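Local coordinates for protein fructose-bisphosphatase (Pyrococcus horikoshii, PDB 1VDW) that probably hydrolyses fructose 1,6-bisphosphate to fructose 6-phosphate and phosphate with the help of magnesium, and may also act on inositol monophosphates, at residues D87-A100 / T171-A183. Residues are numbered along the deposited sequence; the frame is centred on the assembly and turned at random.
Sequences DGSYNFINGIPFFA and TLGAIALELAYLA. With EDO (1,2-ethanediol), chain C.
At the predicted magnesium site of the inositol monophosphatase fold, D87 of the family's DPLDG motif meets the start of helix 175-184, an example of a carboxylate held at a helix start. Its CG lies anti to the backbone N (chi1 -171°), which carries OD2 to the amide N of A176 at 2.9 Å, the N-H meeting it nearly along the C-O axis with an N-H...O angle of 163°. OD1 accepts from O2 of an ethanediol molecule, probably from the crystallisation liquor, and I175 N donates to the same O2. G88 CA makes a CA-H...O contact with G173 O at 3.4 Å.

Beyond this, the amide of N91 ties the two loops together: ND2 donates to L172 O at 2.8 Å and, within its own segment, to F98 O at 2.9 Å, the latter almost in the amide plane, while OD1 is held by R170 of the second subunit. A leucine here would probably leave both carbonyls without this donor and the F98 loop less firmly joined to the loop at L172-A174. L177 CD2 packs on A100 CB. The F98 ring takes L172 CD2 over one face, 4.2 Å from its centroid, and at its edge CE1 lies 3.5 Å from OH of Y181, whose hydroxyl is hydrogen-bonded to E118.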
loop_
_atom_site.group_PDB
_atom_site.type_symbol
_atom_site.label_atom_id
_atom_site.label_comp_id
_atom_site.label_asym_id
_atom_site.label_seq_id
_atom_site.Cartn_x
_atom_site.Cartn_y
_atom_site.Cartn_z
ATOM N N ASP A 87 10.684 -7.866 4.229
ATOM C CA ASP A 87 9.973 -7.786 2.965
ATOM C C ASP A 87 9.492 -6.345 2.898
ATOM O O ASP A 87 8.959 -5.827 3.871
ATOM C CB ASP A 87 8.777 -8.733 2.966
ATOM C CG ASP A 87 8.124 -8.844 1.603
ATOM O OD1 ASP A 87 8.558 -8.131 0.674
ATOM O OD2 ASP A 87 7.182 -9.643 1.462
ATOM N N GLY A 88 9.695 -5.688 1.763
ATOM C CA GLY A 88 9.265 -4.305 1.631
ATOM C C GLY A 88 10.369 -3.308 1.923
ATOM O O GLY A 88 10.119 -2.233 2.460
ATOM N N SER A 89 11.598 -3.656 1.547
ATOM C CA SER A 89 12.756 -2.799 1.775
ATOM C C SER A 89 12.607 -1.401 1.169
ATOM O O SER A 89 12.824 -0.396 1.849
ATOM C CB SER A 89 14.019 -3.460 1.217
ATOM O OG SER A 89 15.157 -2.648 1.457
ATOM N N TYR A 90 12.272 -1.336 -0.119
ATOM C CA TYR A 90 12.098 -0.037 -0.762
ATOM C C TYR A 90 11.057 0.772 0.001
ATOM O O TYR A 90 11.246 1.955 0.275
ATOM C CB TYR A 90 11.634 -0.173 -2.217
ATOM C CG TYR A 90 11.358 1.176 -2.847
ATOM C CD1 TYR A 90 12.381 1.905 -3.453
ATOM C CD2 TYR A 90 10.093 1.764 -2.755
ATOM C CE1 TYR A 90 12.158 3.186 -3.946
ATOM C CE2 TYR A 90 9.857 3.050 -3.246
ATOM C CZ TYR A 90 10.895 3.756 -3.836
ATOM O OH TYR A 90 10.689 5.038 -4.298
ATOM N N ASN A 91 9.946 0.130 0.337
ATOM C CA ASN A 91 8.890 0.823 1.056
ATOM C C ASN A 91 9.403 1.376 2.372
ATOM O O ASN A 91 9.187 2.541 2.697
ATOM C CB ASN A 91 7.717 -0.119 1.332
ATOM C CG ASN A 91 6.948 -0.490 0.078
ATOM O OD1 ASN A 91 7.063 0.164 -0.964
ATOM N ND2 ASN A 91 6.138 -1.534 0.184
ATOM N N PHE A 92 10.086 0.529 3.134
ATOM C CA PHE A 92 10.615 0.938 4.423
ATOM C C PHE A 92 11.485 2.191 4.340
ATOM O O PHE A 92 11.264 3.147 5.075
ATOM C CB PHE A 92 11.437 -0.196 5.035
ATOM C CG PHE A 92 11.876 0.073 6.448
ATOM C CD1 PHE A 92 11.168 -0.455 7.517
ATOM C CD2 PHE A 92 12.986 0.875 6.706
ATOM C CE1 PHE A 92 11.556 -0.192 8.828
ATOM C CE2 PHE A 92 13.383 1.147 8.011
ATOM C CZ PHE A 92 12.668 0.612 9.074
ATOM N N ILE A 93 12.462 2.190 3.440
ATOM C CA ILE A 93 13.355 3.338 3.345
ATOM C C ILE A 93 12.699 4.585 2.773
ATOM O O ILE A 93 13.256 5.675 2.862
ATOM C CB ILE A 93 14.644 3.002 2.548
ATOM C CG1 ILE A 93 14.314 2.646 1.102
ATOM C CG2 ILE A 93 15.374 1.839 3.216
ATOM C CD1 ILE A 93 15.543 2.449 0.229
ATOM N N ASN A 94 11.510 4.432 2.198
ATOM C CA ASN A 94 10.795 5.573 1.647
ATOM C C ASN A 94 9.576 5.942 2.477
ATOM O O ASN A 94 8.727 6.712 2.035
ATOM C CB ASN A 94 10.422 5.297 0.195
ATOM C CG ASN A 94 11.597 5.499 -0.733
ATOM O OD1 ASN A 94 11.927 6.632 -1.091
ATOM N ND2 ASN A 94 12.259 4.410 -1.102
ATOM N N GLY A 95 9.506 5.397 3.687
ATOM C CA GLY A 95 8.404 5.702 4.583
ATOM C C GLY A 95 7.044 5.178 4.169
ATOM O O GLY A 95 6.024 5.689 4.637
ATOM N N ILE A 96 7.018 4.175 3.297
ATOM C CA ILE A 96 5.762 3.583 2.835
ATOM C C ILE A 96 5.463 2.464 3.839
ATOM O O ILE A 96 6.236 1.514 3.967
ATOM C CB ILE A 96 5.929 3.054 1.409
ATOM C CG1 ILE A 96 6.343 4.210 0.487
ATOM C CG2 ILE A 96 4.638 2.405 0.937
ATOM C CD1 ILE A 96 6.564 3.819 -0.957
ATOM N N PRO A 97 4.325 2.555 4.553
ATOM C CA PRO A 97 3.925 1.580 5.572
ATOM C C PRO A 97 3.491 0.187 5.161
ATOM O O PRO A 97 2.457 -0.304 5.616
ATOM C CB PRO A 97 2.844 2.326 6.340
ATOM C CG PRO A 97 2.138 3.050 5.249
ATOM C CD PRO A 97 3.278 3.586 4.389
ATOM N N PHE A 98 4.294 -0.451 4.318
ATOM C CA PHE A 98 4.033 -1.809 3.869
ATOM C C PHE A 98 5.340 -2.586 3.883
ATOM O O PHE A 98 6.096 -2.555 2.923
ATOM C CB PHE A 98 3.453 -1.834 2.450
ATOM C CG PHE A 98 2.032 -1.374 2.369
ATOM C CD1 PHE A 98 1.020 -2.059 3.038
ATOM C CD2 PHE A 98 1.706 -0.236 1.649
ATOM C CE1 PHE A 98 -0.295 -1.605 2.991
ATOM C CE2 PHE A 98 0.395 0.225 1.596
ATOM C CZ PHE A 98 -0.607 -0.462 2.271
ATOM N N PHE A 99 5.617 -3.252 4.998
ATOM C CA PHE A 99 6.816 -4.077 5.129
ATOM C C PHE A 99 6.554 -5.102 6.222
ATOM O O PHE A 99 5.661 -4.918 7.047
ATOM C CB PHE A 99 8.067 -3.225 5.407
ATOM C CG PHE A 99 7.924 -2.265 6.544
ATOM C CD1 PHE A 99 8.161 -2.671 7.855
ATOM C CD2 PHE A 99 7.577 -0.940 6.306
ATOM C CE1 PHE A 99 8.058 -1.764 8.908
ATOM C CE2 PHE A 99 7.472 -0.031 7.356
ATOM C CZ PHE A 99 7.713 -0.444 8.655
ATOM N N ALA A 100 7.324 -6.186 6.224
ATOM C CA ALA A 100 7.089 -7.250 7.184
ATOM C C ALA A 100 8.261 -8.192 7.321
ATOM O O ALA A 100 9.219 -8.132 6.554
ATOM C CB ALA A 100 5.871 -8.053 6.744
ATOM N N THR A 171 -0.838 -3.065 -5.546
ATOM C CA THR A 171 0.523 -3.524 -5.812
ATOM C C THR A 171 1.256 -2.816 -4.689
ATOM O O THR A 171 1.681 -1.666 -4.809
ATOM C CB THR A 171 1.007 -3.089 -7.199
ATOM O OG1 THR A 171 0.075 -3.543 -8.190
ATOM C CG2 THR A 171 2.373 -3.696 -7.492
ATOM N N LEU A 172 1.372 -3.522 -3.570
ATOM C CA LEU A 172 1.930 -2.933 -2.362
ATOM C C LEU A 172 3.427 -2.955 -2.147
ATOM O O LEU A 172 3.937 -2.140 -1.382
ATOM C CB LEU A 172 1.225 -3.541 -1.141
ATOM C CG LEU A 172 -0.306 -3.487 -1.194
ATOM C CD1 LEU A 172 -0.882 -4.071 0.088
ATOM C CD2 LEU A 172 -0.778 -2.055 -1.396
ATOM N N GLY A 173 4.133 -3.864 -2.808
ATOM C CA GLY A 173 5.570 -3.923 -2.627
ATOM C C GLY A 173 6.032 -4.808 -1.478
ATOM O O GLY A 173 7.181 -4.702 -1.045
ATOM N N ALA A 174 5.148 -5.671 -0.981
ATOM C CA ALA A 174 5.484 -6.603 0.106
ATOM C C ALA A 174 4.553 -7.800 -0.040
ATOM O O ALA A 174 3.486 -7.865 0.581
ATOM C CB ALA A 174 5.294 -5.943 1.460
ATOM N N ILE A 175 4.968 -8.756 -0.861
ATOM C CA ILE A 175 4.149 -9.924 -1.136
ATOM C C ILE A 175 3.708 -10.696 0.110
ATOM O O ILE A 175 2.626 -11.282 0.124
ATOM C CB ILE A 175 4.871 -10.874 -2.134
ATOM C CG1 ILE A 175 3.838 -11.706 -2.894
ATOM C CG2 ILE A 175 5.845 -11.791 -1.406
ATOM C CD1 ILE A 175 2.998 -10.892 -3.860
ATOM N N ALA A 176 4.529 -10.702 1.156
ATOM C CA ALA A 176 4.148 -11.414 2.372
ATOM C C ALA A 176 2.871 -10.809 2.933
ATOM O O ALA A 176 1.967 -11.530 3.358
ATOM C CB ALA A 176 5.265 -11.339 3.415
ATOM N N LEU A 177 2.791 -9.484 2.944
ATOM C CA LEU A 177 1.596 -8.826 3.449
ATOM C C LEU A 177 0.414 -9.056 2.533
ATOM O O LEU A 177 -0.709 -9.230 2.999
ATOM C CB LEU A 177 1.813 -7.321 3.606
ATOM C CG LEU A 177 2.773 -6.902 4.715
ATOM C CD1 LEU A 177 2.784 -5.391 4.801
ATOM C CD2 LEU A 177 2.341 -7.509 6.050
ATOM N N GLU A 178 0.650 -9.055 1.228
ATOM C CA GLU A 178 -0.463 -9.254 0.324
ATOM C C GLU A 178 -1.053 -10.648 0.509
ATOM O O GLU A 178 -2.269 -10.816 0.496
ATOM C CB GLU A 178 -0.012 -8.934 -1.104
ATOM C CG GLU A 178 0.085 -7.409 -1.258
ATOM C CD GLU A 178 0.980 -6.937 -2.381
ATOM O OE1 GLU A 178 2.187 -7.250 -2.355
ATOM O OE2 GLU A 178 0.477 -6.231 -3.285
ATOM N N LEU A 179 -0.201 -11.642 0.735
ATOM C CA LEU A 179 -0.682 -12.993 0.985
ATOM C C LEU A 179 -1.386 -13.056 2.349
ATOM O O LEU A 179 -2.391 -13.751 2.499
ATOM C CB LEU A 179 0.482 -13.984 0.925
ATOM C CG LEU A 179 0.970 -14.259 -0.502
ATOM C CD1 LEU A 179 2.309 -14.973 -0.463
ATOM C CD2 LEU A 179 -0.070 -15.097 -1.248
ATOM N N ALA A 180 -0.866 -12.333 3.339
ATOM C CA ALA A 180 -1.489 -12.298 4.659
ATOM C C ALA A 180 -2.866 -11.636 4.549
ATOM O O ALA A 180 -3.816 -12.039 5.224
ATOM C CB ALA A 180 -0.609 -11.525 5.639
ATOM N N TYR A 181 -2.966 -10.610 3.708
ATOM C CA TYR A 181 -4.234 -9.915 3.517
ATOM C C TYR A 181 -5.240 -10.867 2.887
ATOM O O TYR A 181 -6.418 -10.861 3.246
ATOM C CB TYR A 181 -4.053 -8.679 2.635
ATOM C CG TYR A 181 -3.316 -7.525 3.289
ATOM C CD1 TYR A 181 -2.929 -7.564 4.632
ATOM C CD2 TYR A 181 -2.996 -6.389 2.549
ATOM C CE1 TYR A 181 -2.234 -6.495 5.216
ATOM C CE2 TYR A 181 -2.308 -5.326 3.118
ATOM C CZ TYR A 181 -1.931 -5.385 4.447
ATOM O OH TYR A 181 -1.236 -4.324 4.980
ATOM N N LEU A 182 -4.781 -11.675 1.935
ATOM C CA LEU A 182 -5.650 -12.665 1.312
ATOM C C LEU A 182 -6.131 -13.637 2.394
ATOM O O LEU A 182 -7.314 -13.983 2.462
ATOM C CB LEU A 182 -4.875 -13.434 0.242
ATOM C CG LEU A 182 -5.528 -14.699 -0.322
ATOM C CD1 LEU A 182 -6.805 -14.347 -1.068
ATOM C CD2 LEU A 182 -4.537 -15.399 -1.237
ATOM N N ALA A 183 -5.206 -14.046 3.257
ATOM C CA ALA A 183 -5.505 -14.994 4.319
ATOM C C ALA A 183 -6.580 -14.534 5.293
ATOM O O ALA A 183 -7.329 -15.357 5.822
ATOM C CB ALA A 183 -4.232 -15.334 5.081
HETATM C C1 EDO C . 9.680 -9.170 -3.243
HETATM O O1 EDO C . 10.535 -8.302 -2.505
HETATM C C2 EDO C . 8.563 -9.688 -2.319
HETATM O O2 EDO C . 7.789 -8.588 -1.807
HETATM O O HOH W 1 9.848 -5.870 -1.252
HETATM O O HOH W 2 9.066 -2.481 -1.026
#